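Side-chain contacts in nucleotidyltransferase-like protein (Exiguobacterium sibiricum, PDB 3C18), which probably transfers nucleotidyl groups, though its exact function is unknown, and also carries a helix-turn-helix domain: residues R119-S124 with T250-D255; L125-L130 with G257-F262; H158-L163 with I210-L215; S218-G223 with K266-I271. All blocks are in the same frame, centred on the assembly; numbering follows the deposited sequence. Where two conformers were deposited one is given.

Contact 1: R119-S124 with T250-D255; sequences RCLQMS and TELKVD
Leu252 lays its two methyl branches against Ser124, and Leu121 reaches in beside it. The contact joins the long helix 116-142, most of which falls in the YgxA-like substrate binding domain, to the helix-turn-helix domain. The partner there is a short 3-10 turn, 250-252, just ahead of helix 253-265. Three side chains do most of the work. In Leu252, CG stands anti to the carbonyl carbon (chi1 -76°), and the branches are carried toward the long helix. Leu252 CD2 comes 4.0 Å from Ser124 CB. Leu252 CD1 approaches the same carbon at 4.2 Å. Ser124 thus meets the leucine with its methylene. Its OG is used elsewhere and hydrogen-bonds to Gly223 O. The hydroxyl is therefore buried but satisfied, and of the serine side chain it is CB that touches Leu252. Leu121 does not leave its helix pointing at the turn, but its branches approach it. Leu121 CD1 lies 4.3 Å from Leu252 CG. Tyr226 of helix 220-231 touches Leu121, Ser124 and Leu252 alike, and so packs against both sides. Glu251 contributes its aliphatic part alone. Its carboxylate turns away and forms a salt bridge through OE2 with Arg77. No hydrogen bond crosses between the segments. The longest of the touches is Leu121 CD2 to Glu251 CG, 4.5 Å, a methyl against a methylene.

Contact 2: L125-L130 with G257-F262; sequences LSFAKL and GSLVDF
Phe127 meets Phe262 and Leu259 with the edge of its ring. Leu259 CD2 and Phe262 CE2 both lie near the plane of that ring. The two phenylalanine side chains cross at about a right angle, but their ring planes are inclined at 59°. The pair is thus oblique, with centroids 5.8 Å apart. Its closest touch runs from Phe127 CZ to Phe262 CE2, 3.7 Å. Both side chains have CG opposite the backbone N (chi1 -175° in Phe127), which extends each ring into the space between the helices. Helix segments 125-130 and 257-262 cross steeply, at 81°, with axes 10.1 Å apart. Helix 253-265 belongs to the helix-turn-helix domain, and here it packs across the long helix 116-142 of the YgxA-like domain. The small residue Ala128 marks the near point of the two backbones, with its CA 6.5 Å from Leu259 CA. Leu259 slants past the Phe127 ring and puts one methyl to double use. Leu259 CD2 is 3.8 Å from Phe127 CD2 and 3.9 Å from Ala128 CA. An alanine in place of Phe127 would probably open a gap between the helices and leave the Phe262 ring and the Leu259 methyl without their shared neighbour. Leu163 and Leu216, from helices 146-167 and 201-218, also touch Phe127.

Contact 3: H158-L163 with I210-L215; sequences HHLARL and IGLEHL
Segments 158-163 and 210-215 are both helical, and their backbones come nearest at Leu160 and Leu215, whose CA atoms are 8.3 Å apart. The gap is filled by three leucines. Leu160 points at the other helix, with CG placed opposite its backbone N (chi1 179°). This directs the side chain toward helix 201-218. CD2 does most of the touching. Leu160 CD2 lies 3.9 Å from Leu215 CD1 and 4.1 Å from Leu212 CD2. Leu160 CD1 rests on the root of Leu215, 4.1 Å from Leu215 CB. The side chains of Leu160 and Leu215 cross at about a right angle. Leu212 instead slides past Leu160 in the opposite direction, and only its CD2 takes part. Leu212 and Leu215 are three residues apart on helix 201-218, so Leu160 meets two neighbouring positions on one face. Both helices belong to the helical YgxA-like substrate binding domain. Val187 of helix 185-195 touches Leu160 and Leu215, while Leu130 of helix 116-142 touches Leu212. No hydrogen bond or charge pair spans the two segments. The contact therefore rests on shape and on burial of hydrocarbon, with no directional bond between the two segments.

Contact 4: S218-G223 with K266-I271; sequences SKVLSG and KGLIRI
Apolar packing carries this contact, and Leu268 is at its centre. The Leu268 side chain points at helix 220-231 and meets its first turn. It reaches Val220 tip to tip, with Leu268 CD1 at 3.7 Å from Val220 CG2. The same CD1 is 4.0 Å from Val220 CG1, so it sits against both valine branches. Val220 CG2 lies opposite its backbone N, which turns that branch outward to Leu268. Leu221 crosses Leu268 at about a right angle. Leu221 CD2 is 3.8 Å from Leu268 CD1 and 4.1 Å from Leu268 CD2. Leu221 is on the exposed border, whereas Val220 is buried and also packs on Phe262. A lesser touch comes from the aliphatic part of Lys266, whose CG is 4.3 Å from Val220 CG2.

Polar groups act around the contact but do not bridge it. Lys266 turns its amine away to a weak hydrogen bond with Gln217. Lys219, at the N-cap position of helix 220-231, sends NZ to salt bridges with Glu167 and Asp184. In the backbone, Gly267 has positive phi and ends helix 253-265 in a Schellman motif, which turns the chain toward strand 269-275. Leu268 bonds through its backbone to Val289. A helix leading into a small antiparallel sheet in this way is consistent with a winged helix-turn-helix domain.

How the contacts relate
Contacts 1 and 2 both set helix 116-142 against helix 253-265 or the turn that leads into it, and they touch where Leu252 meets Leu125 and Leu259. Both are buried and join the YgxA-like domain to the helix-turn-helix domain. Contact 3 is also largely buried but stays within the YgxA-like domain. Contact 4 is the most open, at the sheet end of helix 253-265. The Phe127 ring of contact 2 packs on Gly223 of contact 4. Lys219 of contact 4 lies along Leu160 of contact 3. All four are apolar across their segments. They differ in kind: aromatic rings in contact 2, leucines alone in contact 3, and charged residues at the margins of contacts 1 and 4.

Contact 1: R119-S124 with T250-D255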
loop_
_atom_site.group_PDB
_atom_site.type_symbol
_atom_site.label_atom_id
_atom_site.label_comp_id
_atom_site.label_asym_id
_atom_site.label_seq_id
_atom_site.Cartn_x
_atom_site.Cartn_y
_atom_site.Cartn_z
ATOM N N ARG A 119 15.551 5.861 -9.646
ATOM C CA ARG A 119 16.104 5.790 -8.309
ATOM C C ARG A 119 15.633 6.950 -7.471
ATOM O O ARG A 119 15.289 6.796 -6.301
ATOM C CB ARG A 119 17.622 5.786 -8.318
ATOM C CG ARG A 119 18.172 5.527 -6.939
ATOM C CD ARG A 119 19.663 5.189 -6.974
ATOM N NE ARG A 119 20.412 6.322 -7.465
ATOM C CZ ARG A 119 20.937 7.262 -6.691
ATOM N NH1 ARG A 119 20.821 7.202 -5.372
ATOM N NH2 ARG A 119 21.596 8.258 -7.247
ATOM N N CYS A 120 15.624 8.122 -8.084
ATOM C CA CYS A 120 15.281 9.365 -7.364
ATOM C C CYS A 120 13.827 9.376 -7.000
ATOM O O CYS A 120 13.462 9.849 -5.934
ATOM C CB CYS A 120 15.646 10.618 -8.166
ATOM S SG CYS A 120 17.449 10.870 -8.135
ATOM N N LEU A 121 13.002 8.821 -7.873
ATOM C CA LEU A 121 11.550 8.739 -7.607
ATOM C C LEU A 121 11.303 7.801 -6.438
ATOM O O LEU A 121 10.502 8.073 -5.543
ATOM C CB LEU A 121 10.789 8.231 -8.838
ATOM C CG LEU A 121 9.295 7.982 -8.608
ATOM C CD1 LEU A 121 8.627 9.177 -7.972
ATOM C CD2 LEU A 121 8.625 7.578 -9.907
ATOM N N GLN A 122 12.020 6.690 -6.451
ATOM C CA GLN A 122 11.930 5.712 -5.350
ATOM C C GLN A 122 12.378 6.312 -4.010
ATOM O O GLN A 122 11.856 5.970 -2.941
ATOM C CB GLN A 122 12.710 4.464 -5.699
ATOM C CG GLN A 122 11.993 3.597 -6.771
ATOM C CD GLN A 122 12.730 2.354 -7.108
ATOM O OE1 GLN A 122 13.337 1.722 -6.227
ATOM N NE2 GLN A 122 12.675 1.951 -8.404
HETATM N N MSE A 123 13.363 7.207 -4.073
HETATM C CA MSE A 123 13.901 7.837 -2.880
HETATM C C MSE A 123 12.882 8.789 -2.331
HETATM O O MSE A 123 12.686 8.845 -1.140
HETATM C CB MSE A 123 15.251 8.527 -3.112
HETATM C CG MSE A 123 16.382 7.574 -3.295
HETATM SE SE MSE A 123 18.117 8.431 -3.166
HETATM C CE MSE A 123 18.053 9.520 -4.767
ATOM N N SER A 124 12.161 9.489 -3.192
ATOM C CA SER A 124 11.111 10.416 -2.715
ATOM C C SER A 124 9.950 9.649 -2.109
ATOM O O SER A 124 9.372 10.067 -1.149
ATOM C CB SER A 124 10.599 11.333 -3.824
ATOM O OG SER A 124 11.626 12.239 -4.267
ATOM N N THR A 250 2.751 11.980 -10.340
ATOM C CA THR A 250 1.576 11.105 -10.144
ATOM C C THR A 250 1.702 10.217 -8.937
ATOM O O THR A 250 0.810 10.084 -8.132
ATOM C CB THR A 250 1.372 10.156 -11.349
ATOM O OG1 THR A 250 0.927 10.907 -12.483
ATOM C CG2 THR A 250 0.355 9.045 -11.019
ATOM N N GLU A 251 2.839 9.570 -8.844
ATOM C CA GLU A 251 3.075 8.591 -7.761
ATOM C C GLU A 251 3.240 9.259 -6.414
ATOM O O GLU A 251 3.168 8.611 -5.381
ATOM C CB GLU A 251 4.308 7.741 -8.047
ATOM C CG GLU A 251 4.226 6.932 -9.346
ATOM C CD GLU A 251 3.104 5.881 -9.316
ATOM O OE1 GLU A 251 2.766 5.363 -8.227
ATOM O OE2 GLU A 251 2.588 5.564 -10.400
ATOM N N LEU A 252 3.430 10.572 -6.433
ATOM C CA LEU A 252 3.676 11.302 -5.198
ATOM C C LEU A 252 2.451 12.056 -4.743
ATOM O O LEU A 252 2.475 12.679 -3.699
ATOM C CB LEU A 252 4.826 12.285 -5.378
ATOM C CG LEU A 252 6.246 11.721 -5.400
ATOM C CD1 LEU A 252 7.245 12.812 -5.851
ATOM C CD2 LEU A 252 6.581 11.168 -4.017
ATOM N N LYS A 253 1.355 11.967 -5.496
ATOM C CA LYS A 253 0.150 12.758 -5.151
ATOM C C LYS A 253 -0.244 12.597 -3.693
ATOM O O LYS A 253 -0.565 13.557 -2.995
ATOM C CB LYS A 253 -1.063 12.421 -6.035
ATOM C CG LYS A 253 -0.972 12.956 -7.421
ATOM C CD LYS A 253 -2.196 12.606 -8.269
ATOM C CE LYS A 253 -3.504 13.194 -7.775
ATOM N NZ LYS A 253 -4.585 13.081 -8.851
ATOM N N VAL A 254 -0.176 11.376 -3.216
ATOM C CA VAL A 254 -0.716 11.080 -1.893
ATOM C C VAL A 254 0.039 11.767 -0.791
ATOM O O VAL A 254 -0.506 12.026 0.308
ATOM C CB VAL A 254 -0.754 9.567 -1.627
ATOM C CG1 VAL A 254 -0.939 9.286 -0.147
ATOM C CG2 VAL A 254 -1.893 8.950 -2.431
ATOM N N ASP A 255 1.304 12.070 -1.081
ATOM C CA ASP A 255 2.201 12.627 -0.047
ATOM C C ASP A 255 2.747 14.015 -0.337
ATOM O O ASP A 255 3.522 14.555 0.419
ATOM C CB ASP A 255 3.371 11.657 0.175
ATOM C CG ASP A 255 2.976 10.453 1.060
ATOM O OD1 ASP A 255 2.572 10.662 2.247
ATOM O OD2 ASP A 255 3.094 9.312 0.556
#

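Contact 2: L125-L130 with G257-F262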
loop_
_atom_site.group_PDB
_atom_site.type_symbol
_atom_site.label_atom_id
_atom_site.label_comp_id
_atom_site.label_asym_id
_atom_site.label_seq_id
_atom_site.Cartn_x
_atom_site.Cartn_y
_atom_site.Cartn_z
ATOM N N LEU A 125 9.616 8.507 -2.695
ATOM C CA LEU A 125 8.535 7.668 -2.173
ATOM C C LEU A 125 8.894 7.072 -0.817
ATOM O O LEU A 125 8.081 6.993 0.064
ATOM C CB LEU A 125 8.139 6.584 -3.182
ATOM C CG LEU A 125 7.452 7.152 -4.453
ATOM C CD1 LEU A 125 7.378 6.146 -5.629
ATOM C CD2 LEU A 125 6.043 7.609 -4.084
ATOM N N SER A 126 10.151 6.703 -0.641
ATOM C CA SER A 126 10.618 6.127 0.627
ATOM C C SER A 126 10.663 7.200 1.707
ATOM O O SER A 126 10.213 7.029 2.860
ATOM C CB SER A 126 12.013 5.523 0.414
ATOM O OG SER A 126 12.461 4.831 1.554
ATOM N N PHE A 127 11.192 8.335 1.311
ATOM C CA PHE A 127 11.307 9.474 2.199
ATOM C C PHE A 127 9.909 9.942 2.623
ATOM O O PHE A 127 9.657 10.297 3.777
ATOM C CB PHE A 127 12.037 10.633 1.506
ATOM C CG PHE A 127 12.286 11.790 2.409
ATOM C CD1 PHE A 127 13.425 11.816 3.203
ATOM C CD2 PHE A 127 11.373 12.840 2.500
ATOM C CE1 PHE A 127 13.656 12.870 4.079
ATOM C CE2 PHE A 127 11.600 13.909 3.385
ATOM C CZ PHE A 127 12.746 13.917 4.173
ATOM N N ALA A 128 8.980 9.917 1.686
ATOM C CA ALA A 128 7.580 10.334 2.005
ATOM C C ALA A 128 6.993 9.466 3.128
ATOM O O ALA A 128 6.331 9.935 4.089
ATOM C CB ALA A 128 6.713 10.230 0.746
ATOM N N LYS A 129 7.265 8.176 3.040
ATOM C CA LYS A 129 6.677 7.223 3.998
ATOM C C LYS A 129 7.396 7.307 5.335
ATOM O O LYS A 129 6.796 7.158 6.424
ATOM C CB LYS A 129 6.754 5.801 3.455
ATOM C CG LYS A 129 5.913 5.510 2.229
ATOM C CD LYS A 129 4.463 5.849 2.439
ATOM N N LEU A 130 8.697 7.523 5.258
ATOM C CA LEU A 130 9.500 7.703 6.501
ATOM C C LEU A 130 8.946 8.886 7.291
ATOM O O LEU A 130 8.769 8.850 8.517
ATOM C CB LEU A 130 10.969 7.967 6.158
ATOM C CG LEU A 130 11.918 8.606 7.161
ATOM C CD1 LEU A 130 12.058 7.801 8.438
ATOM C CD2 LEU A 130 13.287 8.795 6.451
ATOM N N GLY A 257 1.386 16.988 -0.347
ATOM C CA GLY A 257 1.074 18.000 0.637
ATOM C C GLY A 257 2.041 17.963 1.829
ATOM O O GLY A 257 2.569 19.006 2.235
ATOM N N SER A 258 2.283 16.778 2.371
ATOM C CA SER A 258 3.184 16.648 3.545
ATOM C C SER A 258 4.630 16.884 3.221
ATOM O O SER A 258 5.404 17.344 4.056
ATOM C CB SER A 258 3.097 15.251 4.173
ATOM O OG SER A 258 1.747 15.009 4.478
ATOM N N LEU A 259 5.026 16.477 2.032
ATOM C CA LEU A 259 6.416 16.680 1.590
ATOM C C LEU A 259 6.657 18.157 1.457
ATOM O O LEU A 259 7.651 18.681 1.948
ATOM C CB LEU A 259 6.716 16.003 0.279
ATOM C CG LEU A 259 6.883 14.487 0.263
ATOM C CD1 LEU A 259 7.072 13.964 -1.200
ATOM C CD2 LEU A 259 8.048 14.108 1.141
ATOM N N VAL A 260 5.719 18.839 0.814
ATOM C CA VAL A 260 5.874 20.261 0.594
ATOM C C VAL A 260 5.916 21.032 1.918
ATOM O O VAL A 260 6.735 21.925 2.113
ATOM C CB VAL A 260 4.819 20.810 -0.380
ATOM C CG1 VAL A 260 4.725 22.308 -0.256
ATOM C CG2 VAL A 260 5.179 20.407 -1.804
ATOM N N ASP A 261 5.061 20.654 2.843
ATOM C CA ASP A 261 5.002 21.287 4.166
ATOM C C ASP A 261 6.334 21.148 4.848
ATOM O O ASP A 261 6.878 22.069 5.484
ATOM C CB ASP A 261 3.977 20.566 5.030
ATOM C CG ASP A 261 3.849 21.153 6.436
ATOM O OD1 ASP A 261 3.121 22.151 6.606
ATOM O OD2 ASP A 261 4.401 20.571 7.393
ATOM N N PHE A 262 6.878 19.954 4.703
ATOM C CA PHE A 262 8.144 19.640 5.334
ATOM C C PHE A 262 9.272 20.456 4.730
ATOM O O PHE A 262 10.042 21.075 5.417
ATOM C CB PHE A 262 8.455 18.183 5.184
ATOM C CG PHE A 262 9.704 17.785 5.865
ATOM C CD1 PHE A 262 9.729 17.635 7.202
ATOM C CD2 PHE A 262 10.838 17.559 5.159
ATOM C CE1 PHE A 262 10.897 17.238 7.859
ATOM C CE2 PHE A 262 12.015 17.163 5.803
ATOM C CZ PHE A 262 12.029 16.997 7.143
#

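Contact 3: H158-L163 with I210-L215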
loop_
_atom_site.group_PDB
_atom_site.type_symbol
_atom_site.label_atom_id
_atom_site.label_comp_id
_atom_site.label_asym_id
_atom_site.label_seq_id
_atom_site.Cartn_x
_atom_site.Cartn_y
_atom_site.Cartn_z
ATOM N N HIS A 158 12.246 1.290 9.173
ATOM C CA HIS A 158 12.303 0.363 8.039
ATOM C C HIS A 158 12.368 1.186 6.739
ATOM O O HIS A 158 13.143 0.909 5.851
ATOM C CB HIS A 158 11.092 -0.567 8.014
ATOM C CG HIS A 158 11.227 -1.679 7.035
ATOM N ND1 HIS A 158 10.319 -1.906 6.029
ATOM C CD2 HIS A 158 12.200 -2.609 6.887
ATOM C CE1 HIS A 158 10.720 -2.942 5.312
ATOM N NE2 HIS A 158 11.855 -3.389 5.817
ATOM N N HIS A 159 11.572 2.237 6.645
ATOM C CA HIS A 159 11.651 3.099 5.444
ATOM C C HIS A 159 12.991 3.784 5.308
ATOM O O HIS A 159 13.472 4.032 4.188
ATOM C CB HIS A 159 10.536 4.139 5.406
ATOM C CG HIS A 159 9.195 3.526 5.205
ATOM N ND1 HIS A 159 8.898 2.747 4.111
ATOM C CD2 HIS A 159 8.093 3.527 5.984
ATOM C CE1 HIS A 159 7.651 2.330 4.211
ATOM N NE2 HIS A 159 7.146 2.785 5.339
ATOM N N LEU A 160 13.588 4.098 6.448
ATOM C CA LEU A 160 14.890 4.795 6.499
ATOM C C LEU A 160 16.019 3.890 6.002
ATOM O O LEU A 160 16.975 4.329 5.352
ATOM C CB LEU A 160 15.176 5.270 7.926
ATOM C CG LEU A 160 16.487 6.009 8.264
ATOM C CD1 LEU A 160 16.581 7.355 7.644
ATOM C CD2 LEU A 160 16.679 6.131 9.777
ATOM N N ALA A 161 15.896 2.616 6.312
ATOM C CA ALA A 161 16.858 1.584 5.860
ATOM C C ALA A 161 16.752 1.425 4.348
ATOM O O ALA A 161 17.726 1.332 3.665
ATOM C CB ALA A 161 16.570 0.249 6.512
ATOM N N ARG A 162 15.529 1.426 3.822
ATOM C CA ARG A 162 15.298 1.280 2.365
ATOM C C ARG A 162 15.841 2.505 1.624
ATOM O O ARG A 162 16.518 2.389 0.601
ATOM C CB ARG A 162 13.807 1.049 2.054
ATOM C CG ARG A 162 13.298 -0.330 2.525
ATOM C CD ARG A 162 11.783 -0.465 2.439
ATOM N NE ARG A 162 11.295 -0.044 1.138
ATOM C CZ ARG A 162 11.287 -0.808 0.055
ATOM N NH1 ARG A 162 11.753 -2.035 0.117
ATOM N NH2 ARG A 162 10.830 -0.332 -1.093
ATOM N N LEU A 163 15.602 3.675 2.191
ATOM C CA LEU A 163 16.103 4.942 1.623
ATOM C C LEU A 163 17.603 4.964 1.615
ATOM O O LEU A 163 18.255 5.335 0.617
ATOM C CB LEU A 163 15.550 6.134 2.401
ATOM C CG LEU A 163 16.045 7.514 2.007
ATOM C CD1 LEU A 163 15.813 7.842 0.549
ATOM C CD2 LEU A 163 15.355 8.506 2.894
ATOM N N ILE A 210 14.394 10.725 18.441
ATOM C CA ILE A 210 15.486 11.717 18.387
ATOM C C ILE A 210 16.360 11.407 17.178
ATOM O O ILE A 210 16.598 12.254 16.329
ATOM C CB ILE A 210 16.375 11.676 19.631
ATOM C CG1 ILE A 210 15.596 12.181 20.850
ATOM C CG2 ILE A 210 17.629 12.505 19.430
ATOM C CD1 ILE A 210 14.723 13.307 20.527
ATOM N N GLY A 211 16.776 10.152 17.114
ATOM C CA GLY A 211 17.656 9.663 16.050
ATOM C C GLY A 211 17.025 9.782 14.706
ATOM O O GLY A 211 17.652 10.189 13.741
ATOM N N LEU A 212 15.746 9.432 14.634
ATOM C CA LEU A 212 15.001 9.552 13.376
ATOM C C LEU A 212 14.951 10.985 12.891
ATOM O O LEU A 212 14.971 11.259 11.660
ATOM C CB LEU A 212 13.548 9.068 13.506
ATOM C CG LEU A 212 13.234 7.584 13.341
ATOM C CD1 LEU A 212 11.825 7.229 13.907
ATOM C CD2 LEU A 212 13.336 7.204 11.894
ATOM N N GLU A 213 14.781 11.914 13.821
ATOM C CA GLU A 213 14.544 13.304 13.413
ATOM C C GLU A 213 15.827 13.856 12.832
ATOM O O GLU A 213 15.833 14.637 11.886
ATOM C CB GLU A 213 14.045 14.163 14.574
ATOM C CG GLU A 213 13.712 15.578 14.154
ATOM C CD GLU A 213 12.995 16.373 15.230
ATOM O OE1 GLU A 213 12.931 15.879 16.378
ATOM O OE2 GLU A 213 12.484 17.477 14.928
ATOM N N HIS A 214 16.917 13.396 13.402
ATOM C CA HIS A 214 18.249 13.794 12.969
ATOM C C HIS A 214 18.535 13.281 11.558
ATOM O O HIS A 214 18.926 14.022 10.666
ATOM C CB HIS A 214 19.277 13.219 13.925
ATOM C CG HIS A 214 20.681 13.637 13.638
ATOM N ND1 HIS A 214 21.049 14.958 13.476
ATOM C CD2 HIS A 214 21.822 12.913 13.543
ATOM C CE1 HIS A 214 22.349 15.026 13.262
ATOM N NE2 HIS A 214 22.841 13.799 13.300
ATOM N N LEU A 215 18.342 11.985 11.385
ATOM C CA LEU A 215 18.621 11.303 10.094
ATOM C C LEU A 215 17.699 11.765 8.970
ATOM O O LEU A 215 18.027 11.749 7.772
ATOM C CB LEU A 215 18.589 9.778 10.278
ATOM C CG LEU A 215 19.727 9.314 11.190
ATOM C CD1 LEU A 215 19.768 7.833 11.428
ATOM C CD2 LEU A 215 21.025 9.743 10.594
#

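Contact 4: S218-G223 with K266-I271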
loop_
_atom_site.group_PDB
_atom_site.type_symbol
_atom_site.label_atom_id
_atom_site.label_comp_id
_atom_site.label_asym_id
_atom_site.label_seq_id
_atom_site.Cartn_x
_atom_site.Cartn_y
_atom_site.Cartn_z
ATOM N N SER A 218 18.978 14.945 7.764
ATOM C CA SER A 218 20.233 14.621 7.067
ATOM C C SER A 218 20.017 14.116 5.636
ATOM O O SER A 218 20.883 14.261 4.794
ATOM C CB SER A 218 21.033 13.575 7.849
ATOM O OG SER A 218 21.228 13.962 9.211
ATOM N N LYS A 219 18.873 13.498 5.383
ATOM C CA LYS A 219 18.574 12.882 4.071
ATOM C C LYS A 219 17.519 13.658 3.299
ATOM O O LYS A 219 16.927 13.186 2.357
ATOM C CB LYS A 219 18.092 11.444 4.256
ATOM C CG LYS A 219 19.094 10.573 5.016
ATOM C CD LYS A 219 18.776 9.095 4.981
ATOM C CE LYS A 219 19.809 8.274 5.744
ATOM N NZ LYS A 219 21.058 8.112 4.978
ATOM N N VAL A 220 17.328 14.874 3.722
ATOM C CA VAL A 220 16.281 15.720 3.194
ATOM C C VAL A 220 16.458 15.907 1.691
ATOM O O VAL A 220 15.487 15.904 0.907
ATOM C CB VAL A 220 16.237 17.084 3.971
ATOM C CG1 VAL A 220 17.419 17.964 3.587
ATOM C CG2 VAL A 220 14.917 17.799 3.708
ATOM N N LEU A 221 17.703 16.052 1.270
ATOM C CA LEU A 221 17.951 16.299 -0.162
ATOM C C LEU A 221 17.725 15.051 -1.004
ATOM O O LEU A 221 17.367 15.128 -2.187
ATOM C CB LEU A 221 19.318 16.920 -0.425
ATOM C CG LEU A 221 19.455 18.374 0.050
ATOM C CD1 LEU A 221 20.869 18.916 -0.272
ATOM C CD2 LEU A 221 18.356 19.268 -0.557
ATOM N N SER A 222 17.877 13.892 -0.388
ATOM C CA SER A 222 17.663 12.628 -1.108
ATOM C C SER A 222 16.180 12.477 -1.374
ATOM O O SER A 222 15.726 12.015 -2.431
ATOM C CB SER A 222 18.166 11.438 -0.302
ATOM O OG SER A 222 19.586 11.443 -0.257
ATOM N N GLY A 223 15.431 12.925 -0.398
ATOM C CA GLY A 223 14.003 12.817 -0.438
ATOM C C GLY A 223 13.372 13.814 -1.398
ATOM O O GLY A 223 12.409 13.508 -2.101
ATOM N N LYS A 266 12.019 23.297 6.228
ATOM C CA LYS A 266 13.460 23.042 6.174
ATOM C C LYS A 266 14.151 24.060 5.290
ATOM O O LYS A 266 15.367 24.008 5.062
ATOM C CB LYS A 266 13.750 21.649 5.623
ATOM C CG LYS A 266 13.295 20.549 6.519
ATOM C CD LYS A 266 13.859 20.684 7.892
ATOM C CE LYS A 266 13.107 19.826 8.880
ATOM N NZ LYS A 266 13.342 20.277 10.261
ATOM N N GLY A 267 13.352 24.969 4.765
ATOM C CA GLY A 267 13.866 26.079 3.980
ATOM C C GLY A 267 14.173 25.767 2.545
ATOM O O GLY A 267 14.799 26.557 1.876
ATOM N N LEU A 268 13.683 24.641 2.045
ATOM C CA LEU A 268 14.005 24.214 0.658
ATOM C C LEU A 268 12.941 24.600 -0.373
ATOM O O LEU A 268 13.151 24.551 -1.576
ATOM C CB LEU A 268 14.201 22.709 0.624
ATOM C CG LEU A 268 15.438 22.243 1.403
ATOM C CD1 LEU A 268 15.451 20.710 1.497
ATOM C CD2 LEU A 268 16.680 22.770 0.708
ATOM N N ILE A 269 11.782 24.961 0.147
ATOM C CA ILE A 269 10.670 25.422 -0.676
ATOM C C ILE A 269 10.162 26.705 -0.076
ATOM O O ILE A 269 10.093 26.867 1.148
ATOM C CB ILE A 269 9.519 24.379 -0.804
ATOM C CG1 ILE A 269 9.848 23.314 -1.852
ATOM C CG2 ILE A 269 8.228 25.053 -1.267
ATOM C CD1 ILE A 269 8.819 22.192 -1.918
ATOM N N ARG A 270 9.856 27.642 -0.953
ATOM C CA ARG A 270 9.347 28.951 -0.567
ATOM C C ARG A 270 7.869 29.074 -0.814
ATOM O O ARG A 270 7.415 28.902 -1.893
ATOM C CB ARG A 270 10.076 30.065 -1.359
ATOM C CG ARG A 270 9.641 31.495 -0.981
ATOM C CD ARG A 270 10.615 32.566 -1.527
ATOM N NE ARG A 270 11.129 32.179 -2.841
ATOM C CZ ARG A 270 12.393 31.845 -3.080
ATOM N NH1 ARG A 270 13.300 31.904 -2.106
ATOM N NH2 ARG A 270 12.753 31.481 -4.309
ATOM N N ILE A 271 7.139 29.417 0.226
ATOM C CA ILE A 271 5.675 29.616 0.137
ATOM C C ILE A 271 5.298 31.084 -0.029
ATOM O O ILE A 271 5.795 31.968 0.665
ATOM C CB ILE A 271 4.930 28.984 1.385
ATOM C CG1 ILE A 271 3.436 29.034 1.177
ATOM C CG2 ILE A 271 5.302 29.685 2.660
ATOM C CD1 ILE A 271 2.643 28.257 2.204
#